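Local structure of TRAP dicarboxylate transporter-DctP subunit (Desulfovibrio salexigens, 4N6D) at residues V141-I152 against T226-I237; I174-L182 against I300-I308. The protein probably captures a small organic acid in the periplasm and delivers it to the membrane subunits of a TRAP transporter. One frame throughout, in Å; residues are numbered along the deposited sequence. Where two conformers were deposited one is given.

Contact 1 of 2, residues V141-I152 against T226-I237; sequences VLTMFASAPSNI and TETNTAVYPFAI
Set between its backbone N and carbonyl carbon (chi1 51°), CG of Phe-145 swings the ring across the strand toward Phe-235, whose CG lies beside its own N. CB of Phe-235 comes over a face of the Phe-145 ring, 4.0 Å from the centroid, a CH-pi contact. The two ring planes are near parallel, 22° apart, but slid so far that they barely overlap. Beyond them CG1 of Ile-237 lies alongside CG2 of Thr-143 at a tight 3.5 Å, while Thr-143 OG1 bonds to Gly-259 O. Paired backbone bonds at Phe-145/Phe-235 make this an antiparallel ladder. Past it, OG of Ser-147 accepts the N-H of Tyr-233 in a nearly straight bond (2.9 Å, 172°) and donates to Ala-148 O from above that carbonyl plane. Ser-150 then exchanges backbone bonds with Ala-231 and Thr-230. OD1 of Asn-151 takes the N-H of Asn-229 at 2.8 Å, and a water accepts from Asn-151 ND2 (3.0 Å) while donating to Glu-227 OE2 and Asn-229 OD1. A second, short ladder closes at Ile-152/Thr-226. The two crossing segments join the sheets of both lobes, as in the hinge of periplasmic binding proteins; between the two ladders, irregular backbone bonds are supplemented by Ser-147 OG, Asn-151 OD1 and a water, so the link stays tied without being one continuous sheet.

Contact 2 of 2, residues I174-L182 against I300-I308; sequences ILSKILESL and IKDKTLPLI
Leu-307 drives its two methyls into helix 174-181 from the facing helix 300-308. CD1 presses on CG1 of Ile-178 at 3.4 Å, tighter than usual van der Waals contact, the two side chains crossing at about a right angle; the same methyl lies 3.8 Å from CG1 of Ile-174. The latter atom is swung anti to the backbone N of Ile-174 (chi1 -166°), which carries it toward Leu-307. Next along, the CG2 methyl of Thr-304 meets CG2 of Ile-178 at 4.0 Å and also approaches OG of Ser-181. Both hydroxyls turn back to their own helices: Ser-181 OG donates to Ile-178 O at 2.8 Å, and Thr-304 OG1 donates to Ile-300 O. Their polar ends are thus satisfied locally, and Thr-304 offers a methyl to the partner helix. At the helix end, CD2 of Leu-182 sits against CG1 of Ile-300, 3.9 Å away.

The outer side is looser. CD of Lys-177, an exposed residue, merely brushes CD2 of Leu-307 at 4.0 Å. Lys-303 lays its CD beside CD2 of Leu-182, then bends at its end (chi4 -74°), where NZ donates to a water at 2.9 Å that in turn donates to Ser-181 O. With axes 9.4 Å apart and inclined at 135°, the helices join through a small patch of methyl and methylene contacts. Direct adhesion is therefore apolar, while the polar link at the outer side is indirect, carried by one water between Lys-303 NZ and Ser-181 O.

The centres of contacts 1 and 2 lie about 17 Å apart, contact 1 near the middle of the chain and contact 2 toward its outside. Their segments alternate along the sequence: 141-152, 174-182, 226-237, 300-308. Helix 173-181 bridges them, since CD1 of Ile-178 touches CG2 of Thr-230 at 3.4 Å and CD1 of Leu-175 touches OG of Ser-150 at 3.6 Å. One side of this helix thus meets the crossing segments and the four-stranded sheet at Phe-207, another meets helix 294-317. Contact 1 ties that sheet to the five-stranded one; contact 2 attaches an outer helix to the lobe of the four-stranded sheet, beside the interlobe connection.

Contact 1 of 2, residues V141-I152 against T226-I237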
loop_
_atom_site.group_PDB
_atom_site.type_symbol
_atom_site.label_atom_id
_atom_site.label_comp_id
_atom_site.label_asym_id
_atom_site.label_seq_id
_atom_site.Cartn_x
_atom_site.Cartn_y
_atom_site.Cartn_z
ATOM N N VAL A 141 7.037 -8.029 14.145
ATOM C CA VAL A 141 6.783 -7.512 12.815
ATOM C C VAL A 141 7.778 -8.155 11.850
ATOM O O VAL A 141 8.984 -7.882 11.931
ATOM C CB VAL A 141 6.877 -5.982 12.775
ATOM C CG1 VAL A 141 6.682 -5.480 11.362
ATOM C CG2 VAL A 141 5.830 -5.362 13.715
ATOM N N LEU A 142 7.288 -9.037 10.983
ATOM C CA LEU A 142 8.162 -9.820 10.107
ATOM C C LEU A 142 8.614 -9.016 8.897
ATOM O O LEU A 142 9.736 -9.201 8.424
ATOM C CB LEU A 142 7.463 -11.090 9.617
ATOM C CG LEU A 142 7.223 -12.097 10.738
ATOM C CD1 LEU A 142 6.409 -13.242 10.183
ATOM C CD2 LEU A 142 8.539 -12.583 11.265
ATOM N N THR A 143 7.715 -8.208 8.347
ATOM C CA THR A 143 8.060 -7.289 7.251
ATOM C C THR A 143 6.936 -6.265 7.123
ATOM O O THR A 143 5.902 -6.373 7.787
ATOM C CB THR A 143 8.330 -7.998 5.883
ATOM O OG1 THR A 143 8.960 -7.068 4.987
ATOM C CG2 THR A 143 7.053 -8.506 5.265
ATOM N N MET A 144 7.165 -5.246 6.310
ATOM C CA MET A 144 6.127 -4.284 5.964
ATOM C C MET A 144 6.317 -3.937 4.512
ATOM O O MET A 144 7.404 -4.109 3.957
ATOM C CB MET A 144 6.221 -3.021 6.800
ATOM C CG MET A 144 6.068 -3.307 8.291
ATOM S SD MET A 144 6.203 -1.806 9.235
ATOM C CE MET A 144 4.514 -1.234 9.123
ATOM N N PHE A 145 5.250 -3.456 3.886
ATOM C CA PHE A 145 5.330 -3.002 2.505
ATOM C C PHE A 145 4.123 -2.141 2.175
ATOM O O PHE A 145 3.221 -2.003 2.977
ATOM C CB PHE A 145 5.432 -4.183 1.540
ATOM C CG PHE A 145 4.382 -5.221 1.744
ATOM C CD1 PHE A 145 3.113 -5.051 1.238
ATOM C CD2 PHE A 145 4.674 -6.385 2.430
ATOM C CE1 PHE A 145 2.127 -6.024 1.442
ATOM C CE2 PHE A 145 3.696 -7.364 2.630
ATOM C CZ PHE A 145 2.430 -7.177 2.147
ATOM N N ALA A 146 4.137 -1.551 0.997
ATOM C CA ALA A 146 3.083 -0.638 0.575
ATOM C C ALA A 146 2.642 -0.957 -0.833
ATOM O O ALA A 146 3.414 -1.467 -1.651
ATOM C CB ALA A 146 3.558 0.807 0.626
ATOM N N SER A 147 1.390 -0.610 -1.132
ATOM C CA SER A 147 0.883 -0.686 -2.487
ATOM C C SER A 147 1.619 0.304 -3.398
ATOM O O SER A 147 2.417 1.114 -2.932
ATOM C CB SER A 147 -0.595 -0.342 -2.470
ATOM O OG SER A 147 -0.773 1.050 -2.233
ATOM N N ALA A 148 1.339 0.238 -4.694
ATOM C CA ALA A 148 1.716 1.289 -5.617
ATOM C C ALA A 148 0.811 2.472 -5.351
ATOM O O ALA A 148 -0.251 2.323 -4.733
ATOM C CB ALA A 148 1.560 0.828 -7.050
ATOM N N PRO A 149 1.226 3.661 -5.796
ATOM C CA PRO A 149 0.414 4.840 -5.520
ATOM C C PRO A 149 -0.925 4.820 -6.230
ATOM O O PRO A 149 -1.076 4.207 -7.289
ATOM C CB PRO A 149 1.280 5.996 -6.062
ATOM C CG PRO A 149 2.662 5.473 -5.968
ATOM C CD PRO A 149 2.549 4.026 -6.332
ATOM N N SER A 150 -1.887 5.512 -5.627
ATOM C CA SER A 150 -3.212 5.704 -6.208
ATOM C C SER A 150 -3.200 6.816 -7.230
ATOM O O SER A 150 -2.653 7.884 -6.979
ATOM C CB SER A 150 -4.173 6.058 -5.097
ATOM O OG SER A 150 -4.246 4.963 -4.182
ATOM N N ASN A 151 -3.855 6.547 -8.352
ATOM C CA ASN A 151 -3.893 7.419 -9.510
ATOM C C ASN A 151 -5.322 7.459 -10.061
ATOM O O ASN A 151 -6.180 6.661 -9.669
ATOM C CB ASN A 151 -2.938 6.886 -10.564
ATOM C CG ASN A 151 -1.488 7.044 -10.159
ATOM O OD1 ASN A 151 -1.011 8.160 -9.971
ATOM N ND2 ASN A 151 -0.764 5.935 -10.055
ATOM N N ILE A 152 -5.572 8.401 -10.967
ATOM C CA ILE A 152 -6.918 8.637 -11.467
ATOM C C ILE A 152 -7.022 8.083 -12.874
ATOM O O ILE A 152 -6.299 8.517 -13.766
ATOM C CB ILE A 152 -7.231 10.141 -11.449
ATOM C CG1 ILE A 152 -7.177 10.646 -10.010
ATOM C CG2 ILE A 152 -8.617 10.425 -12.049
ATOM C CD1 ILE A 152 -7.331 12.145 -9.850
ATOM N N THR A 226 -4.243 9.400 -15.365
ATOM C CA THR A 226 -3.547 10.582 -14.845
ATOM C C THR A 226 -2.743 10.226 -13.605
ATOM O O THR A 226 -3.306 9.829 -12.584
ATOM C CB THR A 226 -4.551 11.696 -14.552
ATOM O OG1 THR A 226 -5.221 12.029 -15.779
ATOM C CG2 THR A 226 -3.839 12.935 -14.009
ATOM N N GLU A 227 -1.428 10.349 -13.708
ATOM C CA GLU A 227 -0.529 9.928 -12.643
ATOM C C GLU A 227 -0.365 11.041 -11.615
ATOM O O GLU A 227 0.458 11.950 -11.740
ATOM C CB GLU A 227 0.826 9.485 -13.197
ATOM C CG GLU A 227 1.626 8.639 -12.192
ATOM C CD GLU A 227 2.918 8.067 -12.757
ATOM O OE1 GLU A 227 3.562 8.771 -13.570
ATOM O OE2 GLU A 227 3.271 6.907 -12.397
ATOM N N THR A 228 -1.208 10.980 -10.606
ATOM C CA THR A 228 -1.186 11.931 -9.505
ATOM C C THR A 228 -0.288 11.465 -8.353
ATOM O O THR A 228 0.099 12.279 -7.504
ATOM C CB THR A 228 -2.589 12.116 -8.933
ATOM O OG1 THR A 228 -3.119 10.833 -8.569
ATOM C CG2 THR A 228 -3.507 12.779 -9.937
ATOM N N ASN A 229 0.036 10.173 -8.316
ATOM C CA ASN A 229 0.862 9.607 -7.241
ATOM C C ASN A 229 0.370 10.061 -5.870
ATOM O O ASN A 229 1.124 10.585 -5.037
ATOM C CB ASN A 229 2.350 9.963 -7.434
ATOM C CG ASN A 229 3.041 9.031 -8.413
ATOM O OD1 ASN A 229 2.784 7.827 -8.412
ATOM N ND2 ASN A 229 3.882 9.585 -9.284
ATOM N N THR A 230 -0.902 9.804 -5.619
ATOM C CA THR A 230 -1.559 10.464 -4.496
ATOM C C THR A 230 -1.134 9.932 -3.127
ATOM O O THR A 230 -0.695 10.688 -2.269
ATOM C CB THR A 230 -3.074 10.431 -4.684
ATOM O OG1 THR A 230 -3.392 11.212 -5.836
ATOM C CG2 THR A 230 -3.769 11.024 -3.485
ATOM N N ALA A 231 -1.249 8.633 -2.927
ATOM C CA ALA A 231 -0.952 8.035 -1.635
ATOM C C ALA A 231 -0.801 6.549 -1.894
ATOM O O ALA A 231 -1.272 6.055 -2.916
ATOM C CB ALA A 231 -2.106 8.267 -0.641
ATOM N N VAL A 232 -0.234 5.841 -0.917
ATOM C CA VAL A 232 -0.173 4.384 -0.935
ATOM C C VAL A 232 -0.918 3.815 0.281
ATOM O O VAL A 232 -1.308 4.548 1.193
ATOM C CB VAL A 232 1.299 3.864 -0.892
ATOM C CG1 VAL A 232 2.137 4.382 -2.071
ATOM C CG2 VAL A 232 1.960 4.249 0.422
ATOM N N TYR A 233 -1.135 2.508 0.266
ATOM C CA TYR A 233 -1.660 1.773 1.403
ATOM C C TYR A 233 -0.548 0.950 2.032
ATOM O O TYR A 233 0.041 0.109 1.355
ATOM C CB TYR A 233 -2.774 0.814 0.969
ATOM C CG TYR A 233 -3.963 1.528 0.405
ATOM C CD1 TYR A 233 -4.932 2.067 1.239
ATOM C CD2 TYR A 233 -4.105 1.682 -0.956
ATOM C CE1 TYR A 233 -6.015 2.753 0.720
ATOM C CE2 TYR A 233 -5.185 2.361 -1.485
ATOM C CZ TYR A 233 -6.134 2.887 -0.644
ATOM O OH TYR A 233 -7.216 3.562 -1.170
ATOM N N PRO A 234 -0.262 1.190 3.315
ATOM C CA PRO A 234 0.756 0.413 4.016
ATOM C C PRO A 234 0.205 -0.876 4.655
ATOM O O PRO A 234 -0.942 -0.931 5.126
ATOM C CB PRO A 234 1.222 1.365 5.111
ATOM C CG PRO A 234 -0.013 2.159 5.449
ATOM C CD PRO A 234 -0.778 2.288 4.156
ATOM N N PHE A 235 1.071 -1.885 4.688
ATOM C CA PHE A 235 0.736 -3.201 5.231
ATOM C C PHE A 235 1.819 -3.637 6.200
ATOM O O PHE A 235 2.985 -3.271 6.036
ATOM C CB PHE A 235 0.713 -4.249 4.110
ATOM C CG PHE A 235 -0.388 -4.068 3.101
ATOM C CD1 PHE A 235 -0.288 -3.119 2.088
ATOM C CD2 PHE A 235 -1.509 -4.862 3.144
ATOM C CE1 PHE A 235 -1.287 -2.958 1.173
ATOM C CE2 PHE A 235 -2.522 -4.713 2.212
ATOM C CZ PHE A 235 -2.405 -3.750 1.226
ATOM N N ALA A 236 1.430 -4.444 7.184
ATOM C CA ALA A 236 2.375 -5.110 8.059
ATOM C C ALA A 236 2.120 -6.604 8.066
ATOM O O ALA A 236 0.968 -7.044 8.046
ATOM C CB ALA A 236 2.268 -4.562 9.486
ATOM N N ILE A 237 3.199 -7.373 8.074
ATOM C CA ILE A 237 3.116 -8.813 8.329
ATOM C C ILE A 237 3.499 -9.048 9.783
ATOM O O ILE A 237 4.613 -8.725 10.220
ATOM C CB ILE A 237 4.022 -9.611 7.393
ATOM C CG1 ILE A 237 3.711 -9.291 5.912
ATOM C CG2 ILE A 237 3.897 -11.108 7.703
ATOM C CD1 ILE A 237 2.237 -9.484 5.515
HETATM O O HOH W 1 2.231 5.870 -10.018
#

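Contact 2 of 2, residues I174-L182 against I300-I308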
loop_
_atom_site.group_PDB
_atom_site.type_symbol
_atom_site.label_atom_id
_atom_site.label_comp_id
_atom_site.label_asym_id
_atom_site.label_seq_id
_atom_site.Cartn_x
_atom_site.Cartn_y
_atom_site.Cartn_z
ATOM N N ILE A 174 -9.638 7.744 2.341
ATOM C CA ILE A 174 -8.921 9.008 2.168
ATOM C C ILE A 174 -8.995 9.531 0.744
ATOM O O ILE A 174 -8.949 10.745 0.519
ATOM C CB ILE A 174 -7.444 8.896 2.606
ATOM C CG1 ILE A 174 -6.831 10.286 2.743
ATOM C CG2 ILE A 174 -6.631 8.086 1.638
ATOM C CD1 ILE A 174 -5.561 10.257 3.514
ATOM N N LEU A 175 -9.074 8.631 -0.225
ATOM C CA LEU A 175 -9.149 9.064 -1.621
ATOM C C LEU A 175 -10.453 9.816 -1.896
ATOM O O LEU A 175 -10.479 10.756 -2.686
ATOM C CB LEU A 175 -9.009 7.882 -2.564
ATOM C CG LEU A 175 -7.652 7.178 -2.517
ATOM C CD1 LEU A 175 -7.649 6.053 -3.529
ATOM C CD2 LEU A 175 -6.506 8.138 -2.772
ATOM N N SER A 176 -11.547 9.410 -1.254
ATOM C CA SER A 176 -12.789 10.164 -1.384
ATOM C C SER A 176 -12.604 11.564 -0.813
ATOM O O SER A 176 -13.053 12.545 -1.393
ATOM C CB SER A 176 -13.947 9.468 -0.673
ATOM O OG SER A 176 -14.316 8.308 -1.383
ATOM N N LYS A 177 -11.943 11.651 0.337
ATOM C CA LYS A 177 -11.746 12.944 0.978
ATOM C C LYS A 177 -10.955 13.847 0.043
ATOM O O LYS A 177 -11.288 15.035 -0.124
ATOM C CB LYS A 177 -11.050 12.788 2.336
ATOM C CG LYS A 177 -11.934 12.197 3.419
ATOM C CD LYS A 177 -11.148 11.953 4.711
ATOM C CE LYS A 177 -12.056 11.928 5.913
ATOM N NZ LYS A 177 -12.654 13.264 6.187
ATOM N N ILE A 178 -9.913 13.283 -0.565
ATOM C CA ILE A 178 -9.100 14.030 -1.521
ATOM C C ILE A 178 -9.932 14.502 -2.708
ATOM O O ILE A 178 -9.895 15.676 -3.089
ATOM C CB ILE A 178 -7.899 13.204 -1.950
ATOM C CG1 ILE A 178 -6.954 13.045 -0.757
ATOM C CG2 ILE A 178 -7.203 13.854 -3.128
ATOM C CD1 ILE A 178 -5.861 12.035 -0.968
ATOM N N LEU A 179 -10.720 13.609 -3.298
ATOM C CA LEU A 179 -11.579 14.032 -4.396
ATOM C C LEU A 179 -12.530 15.160 -3.999
ATOM O O LEU A 179 -12.739 16.090 -4.774
ATOM C CB LEU A 179 -12.387 12.844 -4.910
ATOM C CG LEU A 179 -11.589 11.815 -5.702
ATOM C CD1 LEU A 179 -12.441 10.573 -5.932
ATOM C CD2 LEU A 179 -11.131 12.399 -7.019
ATOM N N GLU A 180 -13.129 15.066 -2.814
ATOM C CA GLU A 180 -14.051 16.108 -2.382
ATOM C C GLU A 180 -13.285 17.429 -2.323
ATOM O O GLU A 180 -13.785 18.463 -2.776
ATOM C CB GLU A 180 -14.682 15.780 -1.022
ATOM C CG GLU A 180 -15.822 16.721 -0.645
ATOM C CD GLU A 180 -17.016 16.620 -1.590
ATOM O OE1 GLU A 180 -17.394 15.484 -1.962
ATOM O OE2 GLU A 180 -17.573 17.678 -1.962
ATOM N N SER A 181 -12.068 17.393 -1.785
ATOM C CA SER A 181 -11.284 18.621 -1.636
ATOM C C SER A 181 -10.900 19.236 -2.980
ATOM O O SER A 181 -10.629 20.436 -3.068
ATOM C CB SER A 181 -10.036 18.391 -0.777
ATOM O OG SER A 181 -8.957 17.829 -1.523
ATOM N N LEU A 182 -10.882 18.418 -4.026
ATOM C CA LEU A 182 -10.552 18.895 -5.375
ATOM C C LEU A 182 -11.797 19.241 -6.189
ATOM O O LEU A 182 -11.710 19.548 -7.374
ATOM C CB LEU A 182 -9.734 17.842 -6.115
ATOM C CG LEU A 182 -8.408 17.473 -5.451
ATOM C CD1 LEU A 182 -7.679 16.461 -6.285
ATOM C CD2 LEU A 182 -7.539 18.705 -5.228
ATOM N N ILE A 300 -3.088 20.747 -5.500
ATOM C CA ILE A 300 -3.538 19.520 -4.851
ATOM C C ILE A 300 -2.925 19.391 -3.467
ATOM O O ILE A 300 -3.624 19.060 -2.521
ATOM C CB ILE A 300 -3.216 18.273 -5.681
ATOM C CG1 ILE A 300 -4.066 18.280 -6.947
ATOM C CG2 ILE A 300 -3.484 16.999 -4.857
ATOM C CD1 ILE A 300 -3.650 17.239 -7.968
ATOM N N LYS A 301 -1.631 19.679 -3.334
ATOM C CA LYS A 301 -0.979 19.640 -2.020
ATOM C C LYS A 301 -1.629 20.604 -1.033
ATOM O O LYS A 301 -1.908 20.262 0.123
ATOM C CB LYS A 301 0.490 20.025 -2.117
ATOM C CG LYS A 301 1.425 18.986 -2.691
ATOM C CD LYS A 301 2.887 19.313 -2.327
ATOM C CE LYS A 301 3.076 19.447 -0.799
ATOM N NZ LYS A 301 4.488 19.684 -0.333
ATOM N N ASP A 302 -1.854 21.830 -1.486
ATOM C CA ASP A 302 -2.404 22.863 -0.637
ATOM C C ASP A 302 -3.794 22.467 -0.168
ATOM O O ASP A 302 -4.159 22.711 0.974
ATOM C CB ASP A 302 -2.480 24.199 -1.384
ATOM C CG ASP A 302 -1.118 24.750 -1.746
ATOM O OD1 ASP A 302 -0.094 24.240 -1.236
ATOM O OD2 ASP A 302 -1.071 25.705 -2.559
ATOM N N LYS A 303 -4.564 21.851 -1.061
ATOM C CA LYS A 303 -5.949 21.511 -0.755
ATOM C C LYS A 303 -6.044 20.303 0.143
ATOM O O LYS A 303 -7.077 20.087 0.776
ATOM C CB LYS A 303 -6.747 21.285 -2.047
ATOM C CG LYS A 303 -7.031 22.602 -2.798
ATOM C CD LYS A 303 -7.468 22.339 -4.239
ATOM C CE LYS A 303 -7.767 23.613 -5.026
ATOM N NZ LYS A 303 -9.056 24.281 -4.636
ATOM N N THR A 304 -4.976 19.509 0.199
ATOM C CA THR A 304 -5.026 18.259 0.958
ATOM C C THR A 304 -4.202 18.372 2.254
ATOM O O THR A 304 -4.136 17.442 3.039
ATOM C CB THR A 304 -4.616 17.006 0.120
ATOM O OG1 THR A 304 -3.278 17.116 -0.358
ATOM C CG2 THR A 304 -5.549 16.806 -1.059
ATOM N N LEU A 305 -3.606 19.532 2.490
ATOM C CA LEU A 305 -2.852 19.735 3.734
ATOM C C LEU A 305 -3.683 19.441 5.008
ATOM O O LEU A 305 -3.146 18.893 5.971
ATOM C CB LEU A 305 -2.238 21.140 3.771
ATOM C CG LEU A 305 -1.198 21.401 4.867
ATOM C CD1 LEU A 305 -0.121 20.312 4.916
ATOM C CD2 LEU A 305 -0.556 22.749 4.639
ATOM N N PRO A 306 -4.993 19.745 5.013
ATOM C CA PRO A 306 -5.809 19.376 6.183
ATOM C C PRO A 306 -5.763 17.885 6.558
ATOM O O PRO A 306 -5.934 17.558 7.742
ATOM C CB PRO A 306 -7.217 19.798 5.785
ATOM C CG PRO A 306 -6.988 20.923 4.785
ATOM C CD PRO A 306 -5.751 20.562 4.038
ATOM N N LEU A 307 -5.533 16.990 5.594
ATOM C CA LEU A 307 -5.496 15.560 5.920
ATOM C C LEU A 307 -4.239 15.280 6.743
ATOM O O LEU A 307 -4.258 14.466 7.647
ATOM C CB LEU A 307 -5.501 14.700 4.655
ATOM C CG LEU A 307 -6.774 14.855 3.825
ATOM C CD1 LEU A 307 -6.698 14.067 2.514
ATOM C CD2 LEU A 307 -7.996 14.401 4.626
ATOM N N ILE A 308 -3.168 15.996 6.442
ATOM C CA ILE A 308 -1.919 15.851 7.167
ATOM C C ILE A 308 -2.106 16.438 8.558
ATOM O O ILE A 308 -1.686 15.861 9.576
ATOM C CB ILE A 308 -0.763 16.597 6.466
ATOM C CG1 ILE A 308 -0.655 16.208 4.994
ATOM C CG2 ILE A 308 0.524 16.359 7.219
ATOM C CD1 ILE A 308 -0.485 14.800 4.767
HETATM O O HOH W 2 -11.261 22.446 -4.973
#